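Local structure of uncharacterized protein Ta1441 (Thermoplasma acidophilum, 3GAA) at residues 109-114 against 178-183. The protein is of unknown function but belongs to the PAC2 family, and so may act as a proteasome assembly chaperone. Sequence-based numbering, arbitrary orientation.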
ATOM      1  N   THR A 109       4.902 -20.346  -7.099  1.00 38.16           N
ATOM      2  CA  THR A 109       3.994 -20.530  -6.008  1.00 38.01           C
ATOM      3  C   THR A 109       4.318 -21.834  -5.273  1.00 38.29           C
ATOM      4  O   THR A 109       4.524 -21.866  -4.051  1.00 39.10           O
ATOM      5  CB  THR A 109       2.563 -20.590  -6.568  1.00 38.85           C
ATOM      6  OG1 THR A 109       2.221 -19.311  -7.130  1.00 39.50           O
ATOM      7  CG2 THR A 109       1.547 -20.982  -5.503  1.00 37.54           C
ATOM      8  N   LEU A 110       4.363 -22.921  -6.022  1.00 38.31           N
ATOM      9  CA  LEU A 110       4.737 -24.213  -5.460  1.00 38.40           C
ATOM     10  C   LEU A 110       6.039 -24.164  -4.686  1.00 38.10           C
ATOM     11  O   LEU A 110       6.106 -24.661  -3.551  1.00 38.19           O
ATOM     12  CB  LEU A 110       4.858 -25.277  -6.546  1.00 38.35           C
ATOM     13  CG  LEU A 110       4.932 -26.707  -6.038  1.00 38.26           C
ATOM     14  CD1 LEU A 110       3.671 -27.097  -5.244  1.00 36.85           C
ATOM     15  CD2 LEU A 110       5.117 -27.565  -7.225  1.00 37.40           C
ATOM     16  N   MET A 111       7.069 -23.568  -5.274  1.00 38.03           N
ATOM     17  CA  MET A 111       8.348 -23.574  -4.603  1.00 38.23           C
ATOM     18  C   MET A 111       8.408 -22.677  -3.398  1.00 39.28           C
ATOM     19  O   MET A 111       9.233 -22.927  -2.538  1.00 39.30           O
ATOM     20  CB  MET A 111       9.501 -23.340  -5.565  1.00 38.12           C
ATOM     21  CG  MET A 111       9.790 -24.617  -6.423  1.00 37.14           C
ATOM     22  SD  MET A 111      10.180 -26.040  -5.361  1.00 34.37           S
ATOM     23  CE  MET A 111      11.611 -25.305  -4.452  1.00 31.86           C
ATOM     24  N   ASN A 112       7.528 -21.675  -3.300  1.00 40.52           N
ATOM     25  CA  ASN A 112       7.402 -20.884  -2.066  1.00 42.07           C
ATOM     26  C   ASN A 112       6.844 -21.715  -0.926  1.00 41.90           C
ATOM     27  O   ASN A 112       7.323 -21.662   0.181  1.00 42.55           O
ATOM     28  CB  ASN A 112       6.499 -19.649  -2.247  1.00 42.72           C
ATOM     29  CG  ASN A 112       7.236 -18.452  -2.831  1.00 46.22           C
ATOM     30  OD1 ASN A 112       6.740 -17.778  -3.736  1.00 50.22           O
ATOM     31  ND2 ASN A 112       8.429 -18.173  -2.311  1.00 53.04           N
ATOM     32  N   TRP A 113       5.826 -22.494  -1.190  1.00 42.03           N
ATOM     33  CA  TRP A 113       5.233 -23.282  -0.130  1.00 42.60           C
ATOM     34  C   TRP A 113       6.183 -24.381   0.292  1.00 42.36           C
ATOM     35  O   TRP A 113       6.301 -24.670   1.449  1.00 41.82           O
ATOM     36  CB  TRP A 113       3.944 -23.888  -0.654  1.00 43.43           C
ATOM     37  CG  TRP A 113       3.167 -24.649   0.304  1.00 44.67           C
ATOM     38  CD1 TRP A 113       2.162 -24.189   1.017  1.00 45.16           C
ATOM     39  CD2 TRP A 113       3.287 -26.057   0.602  1.00 47.68           C
ATOM     40  NE1 TRP A 113       1.626 -25.201   1.783  1.00 48.28           N
ATOM     41  CE2 TRP A 113       2.319 -26.355   1.563  1.00 46.36           C
ATOM     42  CE3 TRP A 113       4.128 -27.082   0.153  1.00 49.66           C
ATOM     43  CZ2 TRP A 113       2.148 -27.627   2.101  1.00 45.27           C
ATOM     44  CZ3 TRP A 113       3.956 -28.368   0.694  1.00 50.13           C
ATOM     45  CH2 TRP A 113       2.967 -28.614   1.666  1.00 46.92           C
ATOM     46  N   ILE A 114       6.836 -24.998  -0.682  1.00 42.41           N
ATOM     47  CA  ILE A 114       7.709 -26.096  -0.419  1.00 42.52           C
ATOM     48  C   ILE A 114       8.925 -25.595   0.310  1.00 43.51           C
ATOM     49  O   ILE A 114       9.393 -26.249   1.194  1.00 44.27           O
ATOM     50  CB  ILE A 114       8.098 -26.821  -1.722  1.00 42.19           C
ATOM     51  CG1 ILE A 114       6.924 -27.639  -2.204  1.00 42.30           C
ATOM     52  CG2 ILE A 114       9.197 -27.805  -1.509  1.00 40.17           C
ATOM     53  CD1 ILE A 114       7.173 -28.255  -3.540  1.00 42.27           C
ATOM     54  N   ARG A 178      17.155 -21.215  -4.917  1.00 36.13           N
ATOM     55  CA  ARG A 178      16.876 -21.326  -3.505  1.00 36.04           C
ATOM     56  C   ARG A 178      17.886 -22.152  -2.739  1.00 36.64           C
ATOM     57  O   ARG A 178      17.798 -22.215  -1.535  1.00 37.31           O
ATOM     58  CB  ARG A 178      15.501 -21.933  -3.329  1.00 36.21           C
ATOM     59  CG  ARG A 178      14.411 -20.997  -3.767  1.00 35.47           C
ATOM     60  CD  ARG A 178      13.118 -21.729  -3.845  1.00 38.72           C
ATOM     61  NE  ARG A 178      12.040 -20.953  -4.445  1.00 39.90           N
ATOM     62  CZ  ARG A 178      11.274 -20.123  -3.764  1.00 42.42           C
ATOM     63  NH1 ARG A 178      11.476 -19.966  -2.473  1.00 47.34           N
ATOM     64  NH2 ARG A 178      10.287 -19.473  -4.347  1.00 44.12           N
ATOM     65  N   LYS A 179      18.835 -22.768  -3.432  1.00 37.57           N
ATOM     66  CA  LYS A 179      19.724 -23.806  -2.888  1.00 38.41           C
ATOM     67  C   LYS A 179      19.066 -24.976  -2.169  1.00 37.28           C
ATOM     68  O   LYS A 179      19.522 -25.400  -1.143  1.00 37.67           O
ATOM     69  CB  LYS A 179      20.807 -23.179  -2.025  1.00 39.14           C
ATOM     70  CG  LYS A 179      21.908 -22.531  -2.853  1.00 45.34           C
ATOM     71  CD  LYS A 179      23.317 -22.719  -2.200  1.00 51.78           C
ATOM     72  CE  LYS A 179      23.895 -24.150  -2.447  1.00 54.65           C
ATOM     73  NZ  LYS A 179      24.353 -24.389  -3.889  1.00 56.64           N
ATOM     74  N   ILE A 180      17.979 -25.487  -2.713  1.00 37.09           N
ATOM     75  CA  ILE A 180      17.429 -26.786  -2.306  1.00 36.90           C
ATOM     76  C   ILE A 180      17.788 -27.789  -3.403  1.00 36.30           C
ATOM     77  O   ILE A 180      17.827 -27.408  -4.571  1.00 36.65           O
ATOM     78  CB  ILE A 180      15.920 -26.765  -2.276  1.00 37.37           C
ATOM     79  CG1 ILE A 180      15.421 -25.635  -1.380  1.00 38.07           C
ATOM     80  CG2 ILE A 180      15.414 -28.134  -1.854  1.00 37.67           C
ATOM     81  CD1 ILE A 180      13.930 -25.524  -1.343  1.00 39.48           C
ATOM     82  N   THR A 181      18.030 -29.045  -3.047  1.00 35.39           N
ATOM     83  CA  THR A 181      18.463 -30.052  -4.013  1.00 34.98           C
ATOM     84  C   THR A 181      17.271 -30.429  -4.817  1.00 34.76           C
ATOM     85  O   THR A 181      16.275 -30.813  -4.226  1.00 35.48           O
ATOM     86  CB  THR A 181      18.964 -31.347  -3.344  1.00 34.79           C
ATOM     87  OG1 THR A 181      20.075 -31.023  -2.520  1.00 34.52           O
ATOM     88  CG2 THR A 181      19.388 -32.368  -4.413  1.00 33.24           C
ATOM     89  N   GLY A 182      17.368 -30.292  -6.137  1.00 34.05           N
ATOM     90  CA  GLY A 182      16.297 -30.656  -7.057  1.00 33.94           C
ATOM     91  C   GLY A 182      16.841 -31.611  -8.119  1.00 33.81           C
ATOM     92  O   GLY A 182      17.895 -31.331  -8.676  1.00 34.85           O
ATOM     93  N   LEU A 183      16.210 -32.770  -8.328  1.00 32.79           N
ATOM     94  CA  LEU A 183      16.521 -33.559  -9.491  1.00 32.97           C
ATOM     95  C   LEU A 183      15.294 -33.986 -10.142  1.00 32.55           C
ATOM     96  O   LEU A 183      14.230 -33.778  -9.624  1.00 33.10           O
ATOM     97  CB  LEU A 183      17.417 -34.763  -9.236  1.00 33.18           C
ATOM     98  CG  LEU A 183      17.103 -35.766  -8.173  1.00 34.40           C
ATOM     99  CD1 LEU A 183      17.382 -35.104  -6.804  1.00 36.13           C
ATOM    100  CD2 LEU A 183      15.691 -36.208  -8.357  1.00 37.68           C
TER
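R178 reaches across to helix 103-117 and lays its guanidinium against the backbone and side chains of M111 and N112. The arginine chain is extended from CG to NE, with chi2 at 168° and chi3 at -172°, and this brings the guanidinium to the M111-N112 backbone. M111 runs past it in the opposite direction, and its CB lies 3.7 Å from R178 NE. The carbonyl oxygen of M111 sits over the centre of one guanidinium face, 3.6 Å above the plane. N112 meets the guanidinium edge, its amide plane nearly perpendicular to that of the arginine. The M111 chain bends at chi2 and chi3, which turns CE toward I180. There it meets I180 CD1 tip to tip at 3.9 Å, and CE also touches R178 CD at the same distance. The charge of R178 is answered by two salt bridges, NE to E174 and NH1 to D115. Cutting the side chain back to an alanine is likely to leave D115 and E174 without this positive partner and M111 without the arginine chain lying along it. R178 closes helix 166-178, which K179 ends in a Schellman motif before strand 181-190 begins. M111 also packs on I171 and C175 of helix 166-178 and on I122 of strand 121-130. The contact thus joins two helices beside the central sheet, where strands 121-130 and 181-190 pair, and M17 of a third subunit packs on R178.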